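Local coordinates for periplasmic binding protein (Mycobacterium smegmatis, PDB 4MDY) that probably binds an iron-containing solute on the outer side of the cell membrane and passes it to an ABC transporter, at residues P30-L44 against I92-A105. Sequence-based numbering, arbitrary orientation.
Sequences PQRVVSAGLTEQDDL and IAALKPDLIVATNA
Asp98 holds its carboxylate close over its own main chain, CG lying between the backbone N and the carbonyl carbon (chi1 63°), a torsion that turns both oxygens toward the loop before strand 33-35. OD2 takes the N-H of Gln31 at 2.7 Å through its syn lone pair, while Arg32 N reaches OD1 from above the carboxylate plane. A short acid suits this place, since its two acceptors meet two successive backbone N-H groups. Arg32 is extended as far as CD and then bends at chi3 (69°), which turns the guanidinium edge to the chain leaving helix 89-94: NE and NH2 both grip Leu95 O, NH2 at 2.8 Å, and NE also reaches Lys96 O.

From here the two strands run parallel, Val101 N bonding Val34 O at 2.8 Å. Beta-branched valines suit the extended chain; Val34 CG2 packs 3.5 Å from Pro97 CB, and on the other face Val33 meets Val101.

Beyond the strands, Glu40 lays its CB and CG along Val101 CG1. Its buried OE2 receives Asn104 N at 2.9 Å and, weakly, Thr103 N, while OE1 accepts Thr39 N. Gly37, with no side chain, lets its CA come to 3.2 Å from Asn104 O. The amide of Asn104 serves two loops: ND2 donates to Thr39 OG1 at 2.8 Å, and OD1 accepts from Phe131 N.

Strand 99-102 is the middle of a three-stranded parallel sheet, flanked by strands 33-35 and 121-123, with helix 134-144 packing on Leu44 and Asn104.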
ATOM      1  N   PRO A  30       8.476  14.844 -16.957  1.00 22.93           N
ATOM      2  CA  PRO A  30       9.437  15.318 -15.971  1.00 23.40           C
ATOM      3  C   PRO A  30      10.730  14.509 -15.968  1.00 24.28           C
ATOM      4  O   PRO A  30      10.695  13.294 -16.083  1.00 21.93           O
ATOM      5  CB  PRO A  30       8.686  15.152 -14.652  1.00 23.65           C
ATOM      6  CG  PRO A  30       7.762  14.008 -14.903  1.00 23.60           C
ATOM      7  CD  PRO A  30       7.317  14.184 -16.323  1.00 22.76           C
ATOM      8  N   GLN A  31      11.852  15.204 -15.834  1.00 25.82           N
ATOM      9  CA  GLN A  31      13.187  14.590 -15.877  1.00 27.85           C
ATOM     10  C   GLN A  31      13.723  14.215 -14.495  1.00 25.52           C
ATOM     11  O   GLN A  31      14.522  13.282 -14.374  1.00 29.09           O
ATOM     12  CB  GLN A  31      14.184  15.555 -16.529  1.00 32.57           C
ATOM     13  CG  GLN A  31      13.706  16.191 -17.826  1.00 35.66           C
ATOM     14  CD  GLN A  31      13.500  15.173 -18.922  1.00 41.19           C
ATOM     15  OE1 GLN A  31      12.367  14.801 -19.233  1.00 46.95           O
ATOM     16  NE2 GLN A  31      14.595  14.703 -19.507  1.00 42.71           N
ATOM     17  N   ARG A  32      13.307  14.957 -13.471  1.00 21.99           N
ATOM     18  CA  ARG A  32      13.778  14.771 -12.107  1.00 22.08           C
ATOM     19  C   ARG A  32      12.609  14.706 -11.117  1.00 19.49           C
ATOM     20  O   ARG A  32      12.192  15.720 -10.551  1.00 21.70           O
ATOM     21  CB  ARG A  32      14.723  15.916 -11.720  1.00 22.58           C
ATOM     22  CG  ARG A  32      16.033  15.928 -12.490  1.00 24.01           C
ATOM     23  CD  ARG A  32      16.907  17.103 -12.072  1.00 24.11           C
ATOM     24  NE  ARG A  32      17.437  16.971 -10.708  1.00 25.08           N
ATOM     25  CZ  ARG A  32      18.444  16.172 -10.362  1.00 29.15           C
ATOM     26  NH1 ARG A  32      19.045  15.408 -11.269  1.00 31.13           N
ATOM     27  NH2 ARG A  32      18.853  16.128  -9.098  1.00 33.66           N
ATOM     28  N   VAL A  33      12.109  13.500 -10.878  1.00 17.16           N
ATOM     29  CA  VAL A  33      10.956  13.313 -10.013  1.00 16.75           C
ATOM     30  C   VAL A  33      11.347  12.903  -8.588  1.00 16.20           C
ATOM     31  O   VAL A  33      12.077  11.931  -8.376  1.00 17.33           O
ATOM     32  CB  VAL A  33       9.997  12.247 -10.593  1.00 17.05           C
ATOM     33  CG1 VAL A  33       8.736  12.158  -9.753  1.00 18.17           C
ATOM     34  CG2 VAL A  33       9.641  12.573 -12.032  1.00 17.05           C
ATOM     35  N   VAL A  34      10.829  13.644  -7.620  1.00 16.55           N
ATOM     36  CA  VAL A  34      10.935  13.290  -6.216  1.00 17.84           C
ATOM     37  C   VAL A  34       9.654  12.602  -5.740  1.00 18.11           C
ATOM     38  O   VAL A  34       8.553  13.148  -5.879  1.00 22.17           O
ATOM     39  CB  VAL A  34      11.183  14.539  -5.361  1.00 18.01           C
ATOM     40  CG1 VAL A  34      10.924  14.255  -3.894  1.00 18.10           C
ATOM     41  CG2 VAL A  34      12.595  15.055  -5.588  1.00 18.73           C
ATOM     42  N   SER A  35       9.818  11.405  -5.174  1.00 19.19           N
ATOM     43  CA  SER A  35       8.742  10.699  -4.498  1.00 20.16           C
ATOM     44  C   SER A  35       8.789  11.044  -3.010  1.00 18.91           C
ATOM     45  O   SER A  35       9.655  10.550  -2.261  1.00 19.37           O
ATOM     46  CB  SER A  35       8.870   9.195  -4.703  1.00 20.77           C
ATOM     47  OG  SER A  35       7.754   8.522  -4.145  1.00 22.50           O
ATOM     48  N   ALA A  36       7.861  11.898  -2.586  1.00 18.48           N
ATOM     49  CA  ALA A  36       7.887  12.475  -1.248  1.00 19.99           C
ATOM     50  C   ALA A  36       6.978  11.754  -0.231  1.00 20.81           C
ATOM     51  O   ALA A  36       7.025  12.053   0.971  1.00 20.68           O
ATOM     52  CB  ALA A  36       7.544  13.960  -1.319  1.00 19.55           C
ATOM     53  N   GLY A  37       6.177  10.797  -0.699  1.00 18.94           N
ATOM     54  CA  GLY A  37       5.319  10.014   0.188  1.00 20.23           C
ATOM     55  C   GLY A  37       5.767   8.573   0.364  1.00 20.00           C
ATOM     56  O   GLY A  37       6.818   8.172  -0.117  1.00 21.30           O
ATOM     57  N   LEU A  38       4.931   7.787   1.023  1.00 20.02           N
ATOM     58  CA  LEU A  38       5.313   6.470   1.504  1.00 19.95           C
ATOM     59  C   LEU A  38       5.265   5.344   0.477  1.00 18.87           C
ATOM     60  O   LEU A  38       5.918   4.321   0.680  1.00 20.03           O
ATOM     61  CB  LEU A  38       4.446   6.102   2.718  1.00 20.76           C
ATOM     62  CG  LEU A  38       4.579   7.065   3.905  1.00 22.55           C
ATOM     63  CD1 LEU A  38       3.633   6.688   5.033  1.00 23.81           C
ATOM     64  CD2 LEU A  38       6.022   7.104   4.411  1.00 21.74           C
ATOM     65  N   THR A  39       4.511   5.510  -0.614  1.00 17.54           N
ATOM     66  CA  THR A  39       4.303   4.402  -1.566  1.00 16.99           C
ATOM     67  C   THR A  39       4.380   4.780  -3.057  1.00 16.61           C
ATOM     68  O   THR A  39       4.326   3.896  -3.915  1.00 18.59           O
ATOM     69  CB  THR A  39       2.928   3.734  -1.326  1.00 17.53           C
ATOM     70  OG1 THR A  39       1.900   4.723  -1.430  1.00 16.11           O
ATOM     71  CG2 THR A  39       2.855   3.069   0.046  1.00 20.83           C
ATOM     72  N   GLU A  40       4.524   6.068  -3.368  1.00 17.20           N
ATOM     73  CA  GLU A  40       4.417   6.563  -4.746  1.00 18.29           C
ATOM     74  C   GLU A  40       5.490   6.027  -5.688  1.00 17.93           C
ATOM     75  O   GLU A  40       5.292   6.016  -6.913  1.00 16.01           O
ATOM     76  CB  GLU A  40       4.434   8.097  -4.779  1.00 17.95           C
ATOM     77  CG  GLU A  40       3.227   8.749  -4.125  1.00 19.29           C
ATOM     78  CD  GLU A  40       3.482   9.174  -2.697  1.00 20.09           C
ATOM     79  OE1 GLU A  40       3.986   8.339  -1.927  1.00 21.81           O
ATOM     80  OE2 GLU A  40       3.171  10.338  -2.347  1.00 18.76           O
ATOM     81  N   GLN A  41       6.626   5.598  -5.135  1.00 16.87           N
ATOM     82  CA  GLN A  41       7.696   5.069  -5.965  1.00 18.03           C
ATOM     83  C   GLN A  41       7.230   3.881  -6.797  1.00 16.27           C
ATOM     84  O   GLN A  41       7.716   3.693  -7.896  1.00 16.80           O
ATOM     85  CB  GLN A  41       8.954   4.717  -5.149  1.00 18.96           C
ATOM     86  CG  GLN A  41       8.863   3.501  -4.238  1.00 19.36           C
ATOM     87  CD  GLN A  41       8.411   3.838  -2.831  1.00 20.25           C
ATOM     88  OE1 GLN A  41       7.649   4.788  -2.612  1.00 24.00           O
ATOM     89  NE2 GLN A  41       8.870   3.054  -1.868  1.00 19.51           N
ATOM     90  N   ASP A  42       6.290   3.091  -6.280  1.00 15.50           N
ATOM     91  CA  ASP A  42       5.788   1.936  -7.025  1.00 18.29           C
ATOM     92  C   ASP A  42       4.948   2.372  -8.225  1.00 17.53           C
ATOM     93  O   ASP A  42       4.990   1.740  -9.271  1.00 18.67           O
ATOM     94  CB  ASP A  42       4.970   1.009  -6.128  1.00 18.51           C
ATOM     95  CG  ASP A  42       5.835   0.140  -5.214  1.00 20.75           C
ATOM     96  OD1 ASP A  42       7.060   0.381  -5.083  1.00 21.36           O
ATOM     97  OD2 ASP A  42       5.264  -0.795  -4.615  1.00 22.67           O
ATOM     98  N   ASP A  43       4.191   3.454  -8.084  1.00 16.74           N
ATOM     99  CA  ASP A  43       3.418   3.966  -9.226  1.00 16.73           C
ATOM    100  C   ASP A  43       4.377   4.472 -10.300  1.00 15.05           C
ATOM    101  O   ASP A  43       4.236   4.142 -11.474  1.00 15.88           O
ATOM    102  CB  ASP A  43       2.474   5.095  -8.799  1.00 18.78           C
ATOM    103  CG  ASP A  43       1.480   4.659  -7.735  1.00 20.47           C
ATOM    104  OD1 ASP A  43       0.493   3.958  -8.067  1.00 23.31           O
ATOM    105  OD2 ASP A  43       1.689   5.032  -6.562  1.00 24.74           O
ATOM    106  N   LEU A  44       5.373   5.253  -9.883  1.00 15.48           N
ATOM    107  CA  LEU A  44       6.359   5.810 -10.814  1.00 15.33           C
ATOM    108  C   LEU A  44       7.138   4.708 -11.542  1.00 15.14           C
ATOM    109  O   LEU A  44       7.209   4.678 -12.779  1.00 13.26           O
ATOM    110  CB  LEU A  44       7.305   6.759 -10.059  1.00 16.01           C
ATOM    111  CG  LEU A  44       6.587   8.032  -9.582  1.00 17.94           C
ATOM    112  CD1 LEU A  44       7.355   8.771  -8.498  1.00 18.93           C
ATOM    113  CD2 LEU A  44       6.299   8.965 -10.758  1.00 17.15           C
ATOM    114  N   ILE A  92      14.406  18.433  -0.313  1.00 26.36           N
ATOM    115  CA  ILE A  92      13.784  18.320  -1.627  1.00 24.55           C
ATOM    116  C   ILE A  92      14.233  19.477  -2.543  1.00 22.01           C
ATOM    117  O   ILE A  92      14.644  19.245  -3.677  1.00 23.91           O
ATOM    118  CB  ILE A  92      12.248  18.200  -1.502  1.00 23.12           C
ATOM    119  CG1 ILE A  92      11.900  16.859  -0.845  1.00 23.56           C
ATOM    120  CG2 ILE A  92      11.588  18.306  -2.875  1.00 23.69           C
ATOM    121  CD1 ILE A  92      10.504  16.762  -0.279  1.00 25.20           C
ATOM    122  N   ALA A  93      14.192  20.709  -2.042  1.00 22.66           N
ATOM    123  CA  ALA A  93      14.685  21.862  -2.808  1.00 26.06           C
ATOM    124  C   ALA A  93      16.117  21.647  -3.322  1.00 26.63           C
ATOM    125  O   ALA A  93      16.427  21.949  -4.480  1.00 26.67           O
ATOM    126  CB  ALA A  93      14.597  23.128  -1.968  1.00 26.87           C
ATOM    127  N   ALA A  94      16.979  21.100  -2.472  1.00 26.85           N
ATOM    128  CA  ALA A  94      18.374  20.835  -2.845  1.00 26.77           C
ATOM    129  C   ALA A  94      18.508  19.778  -3.947  1.00 25.82           C
ATOM    130  O   ALA A  94      19.501  19.755  -4.661  1.00 26.12           O
ATOM    131  CB  ALA A  94      19.182  20.429  -1.620  1.00 26.93           C
ATOM    132  N   LEU A  95      17.509  18.911  -4.088  1.00 26.42           N
ATOM    133  CA  LEU A  95      17.492  17.914  -5.158  1.00 27.27           C
ATOM    134  C   LEU A  95      17.041  18.473  -6.521  1.00 26.53           C
ATOM    135  O   LEU A  95      17.135  17.780  -7.536  1.00 25.11           O
ATOM    136  CB  LEU A  95      16.629  16.709  -4.751  1.00 27.68           C
ATOM    137  CG  LEU A  95      17.195  15.888  -3.587  1.00 31.12           C
ATOM    138  CD1 LEU A  95      16.118  15.036  -2.928  1.00 34.22           C
ATOM    139  CD2 LEU A  95      18.361  15.021  -4.041  1.00 31.46           C
ATOM    140  N   LYS A  96      16.565  19.717  -6.550  1.00 24.23           N
ATOM    141  CA  LYS A  96      16.250  20.401  -7.809  1.00 28.76           C
ATOM    142  C   LYS A  96      15.313  19.585  -8.703  1.00 24.20           C
ATOM    143  O   LYS A  96      15.593  19.376  -9.877  1.00 24.39           O
ATOM    144  CB  LYS A  96      17.536  20.730  -8.583  1.00 32.67           C
ATOM    145  CG  LYS A  96      18.505  21.630  -7.840  1.00 38.89           C
ATOM    146  CD  LYS A  96      17.980  23.053  -7.771  1.00 45.45           C
ATOM    147  CE  LYS A  96      18.976  23.972  -7.090  1.00 51.09           C
ATOM    148  NZ  LYS A  96      18.401  25.327  -6.868  1.00 56.80           N
ATOM    149  N   PRO A  97      14.195  19.119  -8.147  1.00 22.68           N
ATOM    150  CA  PRO A  97      13.296  18.297  -8.953  1.00 23.60           C
ATOM    151  C   PRO A  97      12.534  19.158  -9.944  1.00 23.31           C
ATOM    152  O   PRO A  97      12.522  20.379  -9.804  1.00 23.07           O
ATOM    153  CB  PRO A  97      12.350  17.715  -7.914  1.00 23.84           C
ATOM    154  CG  PRO A  97      12.287  18.751  -6.841  1.00 23.91           C
ATOM    155  CD  PRO A  97      13.624  19.439  -6.829  1.00 24.84           C
ATOM    156  N   ASP A  98      11.935  18.533 -10.950  1.00 25.87           N
ATOM    157  CA  ASP A  98      10.943  19.221 -11.781  1.00 25.35           C
ATOM    158  C   ASP A  98       9.523  18.673 -11.557  1.00 23.65           C
ATOM    159  O   ASP A  98       8.569  19.173 -12.137  1.00 23.71           O
ATOM    160  CB  ASP A  98      11.343  19.227 -13.264  1.00 28.65           C
ATOM    161  CG  ASP A  98      11.415  17.837 -13.884  1.00 29.32           C
ATOM    162  OD1 ASP A  98      11.202  16.821 -13.181  1.00 31.79           O
ATOM    163  OD2 ASP A  98      11.704  17.763 -15.105  1.00 27.93           O
ATOM    164  N   LEU A  99       9.396  17.648 -10.710  1.00 22.17           N
ATOM    165  CA  LEU A  99       8.087  17.186 -10.239  1.00 18.54           C
ATOM    166  C   LEU A  99       8.223  16.585  -8.852  1.00 17.65           C
ATOM    167  O   LEU A  99       9.133  15.788  -8.592  1.00 19.73           O
ATOM    168  CB  LEU A  99       7.482  16.144 -11.182  1.00 17.76           C
ATOM    169  CG  LEU A  99       6.050  15.690 -10.832  1.00 17.78           C
ATOM    170  CD1 LEU A  99       5.032  16.798 -11.068  1.00 19.29           C
ATOM    171  CD2 LEU A  99       5.647  14.469 -11.641  1.00 18.07           C
ATOM    172  N   ILE A 100       7.316  16.968  -7.965  1.00 16.49           N
ATOM    173  CA  ILE A 100       7.267  16.417  -6.626  1.00 19.20           C
ATOM    174  C   ILE A 100       5.950  15.678  -6.470  1.00 18.13           C
ATOM    175  O   ILE A 100       4.880  16.281  -6.572  1.00 17.71           O
ATOM    176  CB  ILE A 100       7.393  17.516  -5.552  1.00 20.75           C
ATOM    177  CG1 ILE A 100       8.729  18.259  -5.707  1.00 20.22           C
ATOM    178  CG2 ILE A 100       7.308  16.915  -4.155  1.00 20.28           C
ATOM    179  CD1 ILE A 100       8.786  19.573  -4.956  1.00 21.15           C
ATOM    180  N   VAL A 101       6.029  14.377  -6.227  1.00 17.40           N
ATOM    181  CA  VAL A 101       4.850  13.569  -6.008  1.00 17.37           C
ATOM    182  C   VAL A 101       4.661  13.352  -4.514  1.00 18.23           C
ATOM    183  O   VAL A 101       5.508  12.731  -3.846  1.00 21.28           O
ATOM    184  CB  VAL A 101       4.949  12.226  -6.748  1.00 17.56           C
ATOM    185  CG1 VAL A 101       3.682  11.420  -6.542  1.00 18.85           C
ATOM    186  CG2 VAL A 101       5.185  12.456  -8.232  1.00 17.84           C
ATOM    187  N   ALA A 102       3.547  13.877  -3.994  1.00 16.80           N
ATOM    188  CA  ALA A 102       3.256  13.818  -2.571  1.00 18.84           C
ATOM    189  C   ALA A 102       1.778  13.543  -2.311  1.00 17.37           C
ATOM    190  O   ALA A 102       1.072  14.345  -1.696  1.00 16.81           O
ATOM    191  CB  ALA A 102       3.704  15.100  -1.881  1.00 18.27           C
ATOM    192  N   THR A 103       1.321  12.383  -2.769  1.00 18.42           N
ATOM    193  CA  THR A 103      -0.070  11.986  -2.599  1.00 17.81           C
ATOM    194  C   THR A 103      -0.277  11.211  -1.298  1.00 17.29           C
ATOM    195  O   THR A 103      -1.391  11.151  -0.789  1.00 16.55           O
ATOM    196  CB  THR A 103      -0.549  11.121  -3.786  1.00 17.85           C
ATOM    197  OG1 THR A 103       0.245   9.934  -3.868  1.00 19.38           O
ATOM    198  CG2 THR A 103      -0.433  11.882  -5.083  1.00 19.52           C
ATOM    199  N   ASN A 104       0.806  10.654  -0.751  1.00 17.86           N
ATOM    200  CA  ASN A 104       0.757   9.804   0.436  1.00 18.36           C
ATOM    201  C   ASN A 104       1.845  10.231   1.422  1.00 18.94           C
ATOM    202  O   ASN A 104       2.671   9.422   1.849  1.00 17.97           O
ATOM    203  CB  ASN A 104       0.949   8.343   0.014  1.00 19.36           C
ATOM    204  CG  ASN A 104       0.637   7.350   1.123  1.00 16.51           C
ATOM    205  OD1 ASN A 104       0.069   7.693   2.158  1.00 17.04           O
ATOM    206  ND2 ASN A 104       0.992   6.099   0.894  1.00 19.80           N
ATOM    207  N   ALA A 105       1.821  11.515   1.764  1.00 20.77           N
ATOM    208  CA  ALA A 105       2.899  12.172   2.500  1.00 21.15           C
ATOM    209  C   ALA A 105       2.421  13.039   3.683  1.00 23.07           C
ATOM    210  O   ALA A 105       3.238  13.690   4.341  1.00 23.92           O
ATOM    211  CB  ALA A 105       3.706  13.021   1.527  1.00 22.84           C
TER